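Enolase (alpha proteobacterium BAL199, PDB 3UGV) probably catalyses a magnesium-dependent reaction that starts with proton abstraction next to a carboxylate, as in the mandelate racemase branch of the enolase superfamily. Local coordinates at residues 39-44 with 53-58; 71-76 with 373-378; 156-161 with 367-372; 177-182 with 214-219. All coordinates share one frame; numbering follows the deposited sequence.

Contacts 1 and 2 share the three-stranded antiparallel sheet of the N-terminal domain: contact 1 pairs its first two strands, while contact 2 sets its third strand against the loop 373-378 from the far end of the chain. They meet where Trp56 NE1 bonds to Glu76 OE1. Contact 3 joins strands 157-162 and 366-368, and contact 4 packs two helices of the C-terminal domain near the surface. Contact 2 is the buried one; contacts 1 and 3 are partly buried. Both strand pairs, contacts 1 and 3, use the backbone, with a salt bridge added in contact 1. Contact 2 relies on a side-chain-to-carbonyl bond and a salt bridge, contact 4 on methyl packing. Contact 4 is nested inside the loop closed by contact 3.

Contact 1. Residues 39-44 with 53-58; sequences LLKLQR and IPDWPL
Leu42 pushes its CD2 methyl against the root of the Trp56 side chain, meeting CB at 3.4 Å and fitting into the angle where the indole leaves the backbone. On the same face of this hairpin (strands 30-47 and 52-65, the first two of the N-terminal domain's three-stranded antiparallel sheet), Leu40 CD1 touches Leu58 CD1 at 3.8 Å, and Glu76 OE1 accepts a hydrogen bond from the indole NE1. On the other face, with CG anti to the backbone N (chi1 -165°), Leu39 spreads its two methyls over the opposing strand, CD1 on Pro57 and CD2 3.9 Å from Asp55 CG. Beyond it Lys41, bent at chi2, lies alongside Asp55, and its NZ meets OD1 on the syn side at 2.8 Å. The backbone bonds of Leu40 with Trp56, and Leu42 N to Pro54 O, lock the register. A water bridges Leu42 O and Pro54 O. An alanine in place of Asp55 would probably leave the Lys41 ammonium without its mate across the strands and strip Leu39 CD2 of part of its support. The chemistry thus differs by face: apolar packing on that of Leu40 and Trp56, a salt bridge beside a leucine on the other.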
loop_
_atom_site.group_PDB
_atom_site.type_symbol
_atom_site.label_atom_id
_atom_site.label_comp_id
_atom_site.label_asym_id
_atom_site.label_seq_id
_atom_site.Cartn_x
_atom_site.Cartn_y
_atom_site.Cartn_z
ATOM N N LEU F 39 -37.871 -13.475 -30.870
ATOM C CA LEU F 39 -37.796 -14.358 -29.724
ATOM C C LEU F 39 -37.721 -15.776 -30.242
ATOM O O LEU F 39 -38.657 -16.256 -30.881
ATOM C CB LEU F 39 -39.024 -14.186 -28.819
ATOM C CG LEU F 39 -38.912 -14.775 -27.405
ATOM C CD1 LEU F 39 -38.008 -13.912 -26.531
ATOM C CD2 LEU F 39 -40.273 -14.944 -26.739
ATOM N N LEU F 40 -36.602 -16.442 -29.985
ATOM C CA LEU F 40 -36.402 -17.790 -30.491
ATOM C C LEU F 40 -36.599 -18.802 -29.381
ATOM O O LEU F 40 -36.415 -18.488 -28.205
ATOM C CB LEU F 40 -35.007 -17.952 -31.093
ATOM C CG LEU F 40 -34.572 -16.966 -32.178
ATOM C CD1 LEU F 40 -33.194 -17.349 -32.694
ATOM C CD2 LEU F 40 -35.584 -16.902 -33.323
ATOM N N LYS F 41 -36.992 -20.013 -29.761
ATOM C CA LYS F 41 -37.091 -21.113 -28.822
ATOM C C LYS F 41 -35.760 -21.861 -28.838
ATOM O O LYS F 41 -35.378 -22.419 -29.872
ATOM C CB LYS F 41 -38.234 -22.049 -29.217
ATOM C CG LYS F 41 -39.008 -22.597 -28.031
ATOM C CD LYS F 41 -39.686 -21.465 -27.271
ATOM C CE LYS F 41 -40.504 -21.988 -26.100
ATOM N NZ LYS F 41 -41.351 -20.918 -25.490
ATOM N N LEU F 42 -35.052 -21.848 -27.708
ATOM C CA LEU F 42 -33.736 -22.495 -27.608
ATOM C C LEU F 42 -33.794 -24.014 -27.801
ATOM O O LEU F 42 -34.736 -24.673 -27.356
ATOM C CB LEU F 42 -33.073 -22.184 -26.261
ATOM C CG LEU F 42 -32.688 -20.738 -25.941
ATOM C CD1 LEU F 42 -32.324 -20.620 -24.454
ATOM C CD2 LEU F 42 -31.548 -20.275 -26.837
ATOM N N GLN F 43 -32.775 -24.561 -28.459
ATOM C CA GLN F 43 -32.658 -26.004 -28.642
ATOM C C GLN F 43 -32.521 -26.698 -27.291
ATOM O O GLN F 43 -33.226 -27.669 -26.999
ATOM C CB GLN F 43 -31.461 -26.346 -29.536
ATOM C CG GLN F 43 -31.147 -27.839 -29.575
ATOM C CD GLN F 43 -30.124 -28.216 -30.641
ATOM O OE1 GLN F 43 -29.605 -27.359 -31.356
ATOM N NE2 GLN F 43 -29.833 -29.515 -30.749
ATOM N N ARG F 44 -31.607 -26.198 -26.467
ATOM C CA ARG F 44 -31.436 -26.721 -25.118
ATOM C C ARG F 44 -31.778 -25.608 -24.126
ATOM O O ARG F 44 -31.046 -24.623 -24.014
ATOM C CB ARG F 44 -29.997 -27.217 -24.911
ATOM C CG ARG F 44 -29.496 -28.165 -25.998
ATOM C CD ARG F 44 -28.014 -28.492 -25.829
ATOM N NE ARG F 44 -27.579 -29.550 -26.739
ATOM C CZ ARG F 44 -27.086 -29.343 -27.960
ATOM N NH1 ARG F 44 -26.953 -28.112 -28.441
ATOM N NH2 ARG F 44 -26.724 -30.374 -28.705
ATOM N N ILE F 53 -35.331 -21.153 -18.482
ATOM C CA ILE F 53 -35.588 -20.175 -19.539
ATOM C C ILE F 53 -35.468 -20.814 -20.921
ATOM O O ILE F 53 -34.378 -21.211 -21.327
ATOM C CB ILE F 53 -34.620 -18.970 -19.457
ATOM C CG1 ILE F 53 -34.753 -18.264 -18.108
ATOM C CG2 ILE F 53 -34.881 -17.994 -20.600
ATOM C CD1 ILE F 53 -34.293 -19.090 -16.918
ATOM N N PRO F 54 -36.593 -20.921 -21.647
ATOM C CA PRO F 54 -36.604 -21.558 -22.967
ATOM C C PRO F 54 -36.472 -20.543 -24.099
ATOM O O PRO F 54 -36.115 -20.913 -25.221
ATOM C CB PRO F 54 -37.990 -22.209 -23.016
ATOM C CG PRO F 54 -38.849 -21.380 -22.055
ATOM C CD PRO F 54 -37.938 -20.463 -21.261
ATOM N N ASP F 55 -36.757 -19.281 -23.795
ATOM C CA ASP F 55 -36.796 -18.226 -24.802
ATOM C C ASP F 55 -35.496 -17.433 -24.857
ATOM O O ASP F 55 -34.882 -17.146 -23.830
ATOM C CB ASP F 55 -37.964 -17.278 -24.523
ATOM C CG ASP F 55 -39.294 -17.992 -24.494
ATOM O OD1 ASP F 55 -39.563 -18.786 -25.422
ATOM O OD2 ASP F 55 -40.065 -17.768 -23.537
ATOM N N TRP F 56 -35.089 -17.077 -26.068
ATOM C CA TRP F 56 -33.883 -16.300 -26.272
ATOM C C TRP F 56 -34.205 -15.105 -27.151
ATOM O O TRP F 56 -34.478 -15.259 -28.337
ATOM C CB TRP F 56 -32.798 -17.165 -26.919
ATOM C CG TRP F 56 -31.455 -16.504 -26.930
ATOM C CD1 TRP F 56 -30.721 -16.118 -28.030
ATOM C CD2 TRP F 56 -30.689 -16.128 -25.786
ATOM N NE1 TRP F 56 -29.545 -15.534 -27.626
ATOM C CE2 TRP F 56 -29.506 -15.522 -26.256
ATOM C CE3 TRP F 56 -30.890 -16.241 -24.408
ATOM C CZ2 TRP F 56 -28.531 -15.040 -25.393
ATOM C CZ3 TRP F 56 -29.924 -15.762 -23.557
ATOM C CH2 TRP F 56 -28.758 -15.171 -24.050
ATOM N N PRO F 57 -34.191 -13.900 -26.569
ATOM C CA PRO F 57 -34.497 -12.672 -27.314
ATOM C C PRO F 57 -33.302 -12.112 -28.097
ATOM O O PRO F 57 -32.181 -12.131 -27.599
ATOM C CB PRO F 57 -34.902 -11.699 -26.209
ATOM C CG PRO F 57 -34.116 -12.146 -25.017
ATOM C CD PRO F 57 -33.970 -13.648 -25.136
ATOM N N LEU F 58 -33.552 -11.630 -29.314
ATOM C CA LEU F 58 -32.547 -10.943 -30.125
ATOM C C LEU F 58 -33.141 -9.656 -30.703
ATOM O O LEU F 58 -34.286 -9.640 -31.149
ATOM C CB LEU F 58 -32.088 -11.819 -31.291
ATOM C CG LEU F 58 -31.503 -13.191 -30.996
ATOM C CD1 LEU F 58 -31.402 -14.019 -32.270
ATOM C CD2 LEU F 58 -30.147 -13.068 -30.331
HETATM O O HOH W 1 -36.534 -24.069 -25.282
#

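Contact 2. Residues 71-76 with 373-378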
loop_
_atom_site.group_PDB
_atom_site.type_symbol
_atom_site.label_atom_id
_atom_site.label_comp_id
_atom_site.label_asym_id
_atom_site.label_seq_id
_atom_site.Cartn_x
_atom_site.Cartn_y
_atom_site.Cartn_z
ATOM N N GLY F 71 -25.592 -1.967 -42.886
ATOM C CA GLY F 71 -24.882 -2.387 -41.695
ATOM C C GLY F 71 -25.785 -3.289 -40.874
ATOM O O GLY F 71 -26.929 -2.942 -40.584
ATOM N N ARG F 72 -25.278 -4.456 -40.501
ATOM C CA ARG F 72 -26.092 -5.432 -39.799
ATOM C C ARG F 72 -25.388 -6.011 -38.578
ATOM O O ARG F 72 -24.281 -6.516 -38.672
ATOM C CB ARG F 72 -26.500 -6.563 -40.752
ATOM C CG ARG F 72 -27.547 -6.160 -41.782
ATOM C CD ARG F 72 -28.075 -7.353 -42.587
ATOM N NE ARG F 72 -27.163 -7.732 -43.659
ATOM C CZ ARG F 72 -27.040 -7.059 -44.796
ATOM N NH1 ARG F 72 -27.770 -5.968 -45.002
ATOM N NH2 ARG F 72 -26.183 -7.467 -45.722
ATOM N N ALA F 73 -26.048 -5.931 -37.431
ATOM C CA ALA F 73 -25.588 -6.628 -36.236
ATOM C C ALA F 73 -26.795 -6.945 -35.360
ATOM O O ALA F 73 -27.936 -6.585 -35.684
ATOM C CB ALA F 73 -24.590 -5.782 -35.481
ATOM N N TYR F 74 -26.564 -7.626 -34.249
ATOM C CA TYR F 74 -27.676 -7.967 -33.375
ATOM C C TYR F 74 -27.293 -7.848 -31.908
ATOM O O TYR F 74 -26.121 -7.873 -31.553
ATOM C CB TYR F 74 -28.221 -9.369 -33.687
ATOM C CG TYR F 74 -27.241 -10.496 -33.434
ATOM C CD1 TYR F 74 -27.106 -11.064 -32.168
ATOM C CD2 TYR F 74 -26.462 -10.997 -34.459
ATOM C CE1 TYR F 74 -26.215 -12.100 -31.940
ATOM C CE2 TYR F 74 -25.563 -12.028 -34.242
ATOM C CZ TYR F 74 -25.441 -12.578 -32.986
ATOM O OH TYR F 74 -24.547 -13.613 -32.783
ATOM N N LEU F 75 -28.305 -7.700 -31.067
ATOM C CA LEU F 75 -28.117 -7.651 -29.632
ATOM C C LEU F 75 -28.757 -8.889 -29.033
ATOM O O LEU F 75 -29.751 -9.396 -29.561
ATOM C CB LEU F 75 -28.774 -6.393 -29.056
ATOM C CG LEU F 75 -28.017 -5.077 -29.203
ATOM C CD1 LEU F 75 -28.951 -3.928 -28.966
ATOM C CD2 LEU F 75 -26.887 -5.030 -28.207
ATOM N N GLU F 76 -28.180 -9.373 -27.937
ATOM C CA GLU F 76 -28.758 -10.471 -27.176
ATOM C C GLU F 76 -28.945 -10.017 -25.741
ATOM O O GLU F 76 -28.078 -10.247 -24.896
ATOM C CB GLU F 76 -27.837 -11.688 -27.212
ATOM C CG GLU F 76 -27.362 -12.037 -28.600
ATOM C CD GLU F 76 -26.542 -13.301 -28.630
ATOM O OE1 GLU F 76 -27.144 -14.399 -28.604
ATOM O OE2 GLU F 76 -25.298 -13.194 -28.675
ATOM N N PRO F 373 -17.364 -9.278 -46.472
ATOM C CA PRO F 373 -17.203 -7.902 -45.992
ATOM C C PRO F 373 -17.942 -7.725 -44.675
ATOM O O PRO F 373 -18.954 -8.391 -44.476
ATOM C CB PRO F 373 -17.872 -7.061 -47.090
ATOM C CG PRO F 373 -18.038 -7.985 -48.257
ATOM C CD PRO F 373 -18.210 -9.345 -47.673
ATOM N N GLY F 374 -17.445 -6.849 -43.800
ATOM C CA GLY F 374 -18.041 -6.643 -42.486
ATOM C C GLY F 374 -18.082 -7.899 -41.632
ATOM O O GLY F 374 -17.100 -8.643 -41.540
ATOM N N LEU F 375 -19.229 -8.127 -40.999
ATOM C CA LEU F 375 -19.450 -9.313 -40.176
ATOM C C LEU F 375 -20.012 -10.457 -41.011
ATOM O O LEU F 375 -20.187 -11.568 -40.513
ATOM C CB LEU F 375 -20.426 -8.999 -39.045
ATOM C CG LEU F 375 -19.949 -7.968 -38.016
ATOM C CD1 LEU F 375 -21.103 -7.514 -37.156
ATOM C CD2 LEU F 375 -18.840 -8.570 -37.179
ATOM N N GLY F 376 -20.296 -10.171 -42.279
ATOM C CA GLY F 376 -20.894 -11.144 -43.178
ATOM C C GLY F 376 -22.210 -11.728 -42.691
ATOM O O GLY F 376 -22.463 -12.919 -42.859
ATOM N N LEU F 377 -23.047 -10.903 -42.078
ATOM C CA LEU F 377 -24.348 -11.376 -41.610
ATOM C C LEU F 377 -25.425 -11.115 -42.651
ATOM O O LEU F 377 -25.515 -10.016 -43.202
ATOM C CB LEU F 377 -24.753 -10.697 -40.292
ATOM C CG LEU F 377 -23.938 -10.911 -39.018
ATOM C CD1 LEU F 377 -24.668 -10.266 -37.872
ATOM C CD2 LEU F 377 -23.717 -12.382 -38.733
ATOM N N ASP F 378 -26.249 -12.123 -42.910
ATOM C CA ASP F 378 -27.438 -11.940 -43.736
ATOM C C ASP F 378 -28.620 -12.636 -43.067
ATOM O O ASP F 378 -28.562 -13.834 -42.751
ATOM C CB ASP F 378 -27.200 -12.466 -45.153
ATOM C CG ASP F 378 -25.972 -11.849 -45.802
ATOM O OD1 ASP F 378 -24.935 -12.538 -45.899
ATOM O OD2 ASP F 378 -26.035 -10.668 -46.199
HETATM O O HOH W 2 -23.304 -8.062 -41.226
#
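Residues 72-74 run at about a right angle (93°) to 375-378, which leaves a type II' turn, Pro373 to Gly376, closed by Gly376 N on Pro373 O. Arg72 reaches across with its chain bent at chi3 (-80°), which brings NE to Leu377 O at 2.9 Å in an almost straight bond (177°). That carbonyl oxygen sits at the edge of the guanidinium, practically in its plane. NH2 goes on to Asp378 OD2 at 3.2 Å, a salt bridge whose hydrogen bond is weak. A water accepts from Leu377 N and donates to Arg72 O. Leu377 CD1 meets the edge of the Tyr74 ring at CD2, 3.9 Å away, while Leu375 CD1 lies against Arg72 O and 4.2 Å from Ala73 CB. A methionine in place of Arg72 would probably leave Leu377 O without its NE donor and Asp378 without this positive partner. The contact ties the third strand of the N-terminal domain's sheet to the C-terminal loop between strand 366-368 and helix 381-387. Helix 123-142 supplies Asp137, whose carboxylate accepts from Arg72 N and Leu375 N; from helix 330-337, Glu331 bonds to Tyr74 OH, and strand 52-65 pairs with strand 71-75.

Contact 3. Residues 156-161 with 367-372; sequences GSVKAY and LIVPDK
Residues 156-158 and 367-369 run antiparallel, with Val158 and Leu367 forming a hydrogen-bonded pair and Ser157 and Ile368 the non-hydrogen-bonded pair next to it. Leu367 N gives to Val158 O at 2.9 Å, and Val158 N returns a more bent bond to Leu367 O at 3.1 Å, its N-H...O angle 142°. A third bond, Val369 N to Gly156 O at 2.9 Å, is nearly straight (174°) and carries the ladder one step past the strand 367-368. The pair forms the middle of a mixed sheet ordered 346-348, 157-162, 366-368, 361-363. Side chains add modest contacts. Val369 lays CG2 on Gly156 O at 3.6 Å, and the same methyl comes within 4.4 Å of Val158 CG2. Both valines place CG2 anti to the carbonyl carbon, which turns these methyls towards one another on the face that also carries Leu367. On the face of Ser157 and Ile368, the modelled closeness of the serine OG to the isoleucine CD1 is doubtful. Helix 330-337 covers the apolar face, with Met337 on Val158 and Ala334 on both Leu367 and Val369. The two segments are therefore joined mainly by their amides: the register is set by three backbone bonds, and the apolar side chains pack on helix 330-337 and strand 346-348.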
loop_
_atom_site.group_PDB
_atom_site.type_symbol
_atom_site.label_atom_id
_atom_site.label_comp_id
_atom_site.label_asym_id
_atom_site.label_seq_id
_atom_site.Cartn_x
_atom_site.Cartn_y
_atom_site.Cartn_z
ATOM N N GLY F 156 -9.530 -15.913 -40.292
ATOM C CA GLY F 156 -8.837 -17.134 -39.932
ATOM C C GLY F 156 -9.525 -17.857 -38.794
ATOM O O GLY F 156 -10.689 -17.594 -38.490
ATOM N N SER F 157 -8.788 -18.758 -38.158
ATOM C CA SER F 157 -9.318 -19.619 -37.109
ATOM C C SER F 157 -9.194 -18.987 -35.723
ATOM O O SER F 157 -8.214 -18.306 -35.427
ATOM C CB SER F 157 -8.590 -20.972 -37.121
ATOM O OG SER F 157 -9.197 -21.857 -38.041
ATOM N N VAL F 158 -10.198 -19.223 -34.883
ATOM C CA VAL F 158 -10.172 -18.780 -33.494
ATOM C C VAL F 158 -10.636 -19.933 -32.617
ATOM O O VAL F 158 -11.752 -20.432 -32.791
ATOM C CB VAL F 158 -11.105 -17.594 -33.247
ATOM C CG1 VAL F 158 -10.850 -17.008 -31.846
ATOM C CG2 VAL F 158 -10.924 -16.535 -34.317
ATOM N N LYS F 159 -9.774 -20.364 -31.698
ATOM C CA LYS F 159 -10.082 -21.483 -30.815
ATOM C C LYS F 159 -11.314 -21.130 -30.003
ATOM O O LYS F 159 -11.411 -20.026 -29.477
ATOM C CB LYS F 159 -8.897 -21.783 -29.883
ATOM C CG LYS F 159 -8.950 -23.159 -29.207
ATOM C CD LYS F 159 -7.747 -23.385 -28.303
ATOM C CE LYS F 159 -7.640 -22.250 -27.294
ATOM N NZ LYS F 159 -6.430 -22.332 -26.424
ATOM N N ALA F 160 -12.271 -22.045 -29.920
ATOM C CA ALA F 160 -13.489 -21.753 -29.173
ATOM C C ALA F 160 -13.818 -22.870 -28.208
ATOM O O ALA F 160 -13.235 -23.948 -28.261
ATOM C CB ALA F 160 -14.658 -21.505 -30.120
ATOM N N TYR F 161 -14.746 -22.599 -27.305
ATOM C CA TYR F 161 -15.268 -23.623 -26.420
ATOM C C TYR F 161 -16.775 -23.552 -26.505
ATOM O O TYR F 161 -17.344 -22.499 -26.818
ATOM C CB TYR F 161 -14.780 -23.417 -24.977
ATOM C CG TYR F 161 -15.315 -22.166 -24.272
ATOM C CD1 TYR F 161 -16.446 -22.229 -23.479
ATOM C CD2 TYR F 161 -14.664 -20.939 -24.380
ATOM C CE1 TYR F 161 -16.923 -21.107 -22.828
ATOM C CE2 TYR F 161 -15.126 -19.822 -23.729
ATOM C CZ TYR F 161 -16.260 -19.916 -22.954
ATOM O OH TYR F 161 -16.744 -18.825 -22.308
ATOM N N LEU F 367 -13.597 -21.642 -34.600
ATOM C CA LEU F 367 -14.590 -20.940 -35.412
ATOM C C LEU F 367 -13.875 -20.212 -36.553
ATOM O O LEU F 367 -12.936 -19.452 -36.323
ATOM C CB LEU F 367 -15.378 -19.936 -34.560
ATOM C CG LEU F 367 -16.631 -19.342 -35.207
ATOM C CD1 LEU F 367 -17.691 -20.435 -35.383
ATOM C CD2 LEU F 367 -17.200 -18.158 -34.421
ATOM N N ILE F 368 -14.315 -20.460 -37.782
ATOM C CA ILE F 368 -13.672 -19.909 -38.975
ATOM C C ILE F 368 -14.282 -18.568 -39.360
ATOM O O ILE F 368 -15.472 -18.499 -39.628
ATOM C CB ILE F 368 -13.845 -20.855 -40.176
ATOM C CG1 ILE F 368 -13.186 -22.207 -39.894
ATOM C CG2 ILE F 368 -13.263 -20.218 -41.431
ATOM C CD1 ILE F 368 -11.733 -22.094 -39.433
ATOM N N VAL F 369 -13.484 -17.503 -39.370
ATOM C CA VAL F 369 -13.978 -16.195 -39.804
ATOM C C VAL F 369 -13.957 -16.191 -41.320
ATOM O O VAL F 369 -12.903 -16.406 -41.914
ATOM C CB VAL F 369 -13.099 -15.010 -39.318
ATOM C CG1 VAL F 369 -13.628 -13.702 -39.891
ATOM C CG2 VAL F 369 -13.041 -14.934 -37.801
ATOM N N PRO F 370 -15.118 -15.949 -41.950
ATOM C CA PRO F 370 -15.256 -16.048 -43.410
ATOM C C PRO F 370 -14.725 -14.802 -44.106
ATOM O O PRO F 370 -14.782 -13.707 -43.544
ATOM C CB PRO F 370 -16.769 -16.121 -43.601
ATOM C CG PRO F 370 -17.298 -15.257 -42.490
ATOM C CD PRO F 370 -16.372 -15.515 -41.307
ATOM N N ASP F 371 -14.216 -14.966 -45.320
ATOM C CA ASP F 371 -13.750 -13.824 -46.086
ATOM C C ASP F 371 -14.942 -13.125 -46.740
ATOM O O ASP F 371 -15.105 -13.177 -47.957
ATOM C CB ASP F 371 -12.733 -14.264 -47.140
ATOM C CG ASP F 371 -11.701 -13.186 -47.450
ATOM O OD1 ASP F 371 -12.014 -11.981 -47.321
ATOM O OD2 ASP F 371 -10.568 -13.550 -47.824
ATOM N N LYS F 372 -15.786 -12.497 -45.923
ATOM C CA LYS F 372 -16.892 -11.681 -46.420
ATOM C C LYS F 372 -16.774 -10.287 -45.818
ATOM O O LYS F 372 -16.136 -10.118 -44.786
ATOM C CB LYS F 372 -18.244 -12.318 -46.083
ATOM C CG LYS F 372 -18.381 -13.743 -46.602
ATOM C CD LYS F 372 -19.823 -14.231 -46.592
ATOM C CE LYS F 372 -20.275 -14.715 -45.224
ATOM N NZ LYS F 372 -21.677 -15.235 -45.280
#

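Contact 4. Residues 177-182 with 214-219; sequences EAVELK and DAVGRD
Ala215, in the last turn of its helix, sets its CB against Val179 CG2 at 4.0 Å, a methyl-to-methyl touch on the exposed side of the contact. Val216 follows and carries most of the contact. Its CG1, anti to its own carbonyl carbon (chi1 -56°), points into the facing helix and rests over the backbone there, 3.9 Å from Val179 N and 4.0 Å from Ala178 C. The same methyl has Ala178 CB at 4.1 Å, with Val179 CG2 slightly farther off, so it is a single bump held between neighbouring residues of one turn. Lys182 slides past Val216 in the opposite direction, its CD 3.9 Å from Val216 CB. The lysine's extended chain bends only at chi4 (56°), and its NZ bonds to Phe190 O. Gly217 then leaves the helix with positive phi. Farther on, Asp219 holds its OD2 5.3 Å from Lys182 NZ, opposite charges that do not touch but may attract weakly. Helices 171-183 and 202-216 are adjacent outer helices of the beta/alpha barrel domain characteristic of the enolase superfamily, beside parallel strands 192-196 and 221-225. Ala178 also packs on Val212 of the neighbouring helix, and on Leu193 of strand 192-196, which sets this contact's buried side against the sheet.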
loop_
_atom_site.group_PDB
_atom_site.type_symbol
_atom_site.label_atom_id
_atom_site.label_comp_id
_atom_site.label_asym_id
_atom_site.label_seq_id
_atom_site.Cartn_x
_atom_site.Cartn_y
_atom_site.Cartn_z
ATOM N N GLU F 177 -24.798 -35.146 -22.757
ATOM C CA GLU F 177 -24.859 -33.929 -23.536
ATOM C C GLU F 177 -23.461 -33.402 -23.853
ATOM O O GLU F 177 -23.236 -32.821 -24.913
ATOM C CB GLU F 177 -25.667 -32.882 -22.787
ATOM C CG GLU F 177 -25.760 -31.568 -23.521
ATOM C CD GLU F 177 -26.877 -30.687 -22.989
ATOM O OE1 GLU F 177 -28.050 -30.935 -23.359
ATOM O OE2 GLU F 177 -26.585 -29.754 -22.202
ATOM N N ALA F 178 -22.521 -33.609 -22.935
ATOM C CA ALA F 178 -21.139 -33.209 -23.175
ATOM C C ALA F 178 -20.557 -33.895 -24.430
ATOM O O ALA F 178 -19.867 -33.252 -25.235
ATOM C CB ALA F 178 -20.283 -33.493 -21.955
ATOM N N VAL F 179 -20.846 -35.187 -24.601
ATOM C CA VAL F 179 -20.399 -35.913 -25.797
ATOM C C VAL F 179 -20.925 -35.227 -27.070
ATOM O O VAL F 179 -20.172 -35.021 -28.020
ATOM C CB VAL F 179 -20.796 -37.432 -25.774
ATOM C CG1 VAL F 179 -20.331 -38.156 -27.059
ATOM C CG2 VAL F 179 -20.240 -38.136 -24.537
ATOM N N GLU F 180 -22.213 -34.874 -27.071
ATOM C CA GLU F 180 -22.835 -34.128 -28.175
ATOM C C GLU F 180 -22.136 -32.785 -28.403
ATOM O O GLU F 180 -21.661 -32.510 -29.503
ATOM C CB GLU F 180 -24.314 -33.838 -27.901
ATOM C CG GLU F 180 -25.320 -34.972 -28.085
ATOM C CD GLU F 180 -26.753 -34.513 -27.732
ATOM O OE1 GLU F 180 -27.419 -33.875 -28.583
ATOM O OE2 GLU F 180 -27.209 -34.768 -26.592
ATOM N N LEU F 181 -22.087 -31.942 -27.370
ATOM C CA LEU F 181 -21.484 -30.614 -27.511
ATOM C C LEU F 181 -20.049 -30.678 -28.028
ATOM O O LEU F 181 -19.671 -29.893 -28.891
ATOM C CB LEU F 181 -21.504 -29.853 -26.195
ATOM C CG LEU F 181 -22.827 -29.706 -25.461
ATOM C CD1 LEU F 181 -22.635 -28.727 -24.319
ATOM C CD2 LEU F 181 -23.902 -29.241 -26.415
ATOM N N LYS F 182 -19.247 -31.612 -27.517
ATOM C CA LYS F 182 -17.879 -31.737 -28.030
ATOM C C LYS F 182 -17.893 -31.938 -29.534
ATOM O O LYS F 182 -17.172 -31.260 -30.257
ATOM C CB LYS F 182 -17.128 -32.893 -27.372
ATOM C CG LYS F 182 -15.638 -32.928 -27.697
ATOM C CD LYS F 182 -14.933 -33.977 -26.847
ATOM C CE LYS F 182 -13.496 -34.250 -27.302
ATOM N NZ LYS F 182 -12.646 -33.022 -27.343
ATOM N N ASP F 214 -15.266 -38.326 -17.462
ATOM C CA ASP F 214 -15.282 -39.758 -17.749
ATOM C C ASP F 214 -15.796 -39.972 -19.172
ATOM O O ASP F 214 -15.400 -40.920 -19.859
ATOM C CB ASP F 214 -16.149 -40.536 -16.740
ATOM C CG ASP F 214 -15.511 -40.627 -15.333
ATOM O OD1 ASP F 214 -14.281 -40.386 -15.198
ATOM O OD2 ASP F 214 -16.251 -40.945 -14.362
ATOM N N ALA F 215 -16.665 -39.068 -19.614
ATOM C CA ALA F 215 -17.275 -39.166 -20.937
ATOM C C ALA F 215 -16.457 -38.571 -22.089
ATOM O O ALA F 215 -16.513 -39.087 -23.207
ATOM C CB ALA F 215 -18.658 -38.526 -20.911
ATOM N N VAL F 216 -15.716 -37.488 -21.845
ATOM C CA VAL F 216 -15.016 -36.805 -22.947
ATOM C C VAL F 216 -13.513 -36.633 -22.761
ATOM O O VAL F 216 -12.836 -36.109 -23.650
ATOM C CB VAL F 216 -15.590 -35.416 -23.234
ATOM C CG1 VAL F 216 -17.060 -35.498 -23.522
ATOM C CG2 VAL F 216 -15.319 -34.473 -22.046
ATOM N N GLY F 217 -12.998 -37.041 -21.608
ATOM C CA GLY F 217 -11.564 -36.996 -21.351
ATOM C C GLY F 217 -11.019 -35.662 -20.867
ATOM O O GLY F 217 -11.531 -34.600 -21.226
ATOM N N ARG F 218 -9.962 -35.714 -20.060
ATOM C CA ARG F 218 -9.358 -34.497 -19.518
ATOM C C ARG F 218 -8.538 -33.736 -20.558
ATOM O O ARG F 218 -8.017 -32.662 -20.290
ATOM C CB ARG F 218 -8.546 -34.789 -18.250
ATOM C CG ARG F 218 -9.425 -34.929 -17.005
ATOM C CD ARG F 218 -8.646 -35.468 -15.828
ATOM N NE ARG F 218 -9.404 -35.408 -14.576
ATOM C CZ ARG F 218 -10.451 -36.184 -14.285
ATOM N NH1 ARG F 218 -10.902 -37.078 -15.166
ATOM N NH2 ARG F 218 -11.060 -36.063 -13.107
ATOM N N ASP F 219 -8.427 -34.301 -21.751
ATOM C CA ASP F 219 -7.930 -33.539 -22.877
ATOM C C ASP F 219 -8.910 -32.421 -23.280
ATOM O O ASP F 219 -8.597 -31.578 -24.121
ATOM C CB ASP F 219 -7.721 -34.448 -24.063
ATOM C CG ASP F 219 -6.930 -33.780 -25.150
ATOM O OD1 ASP F 219 -5.713 -33.581 -24.928
ATOM O OD2 ASP F 219 -7.516 -33.447 -26.209
#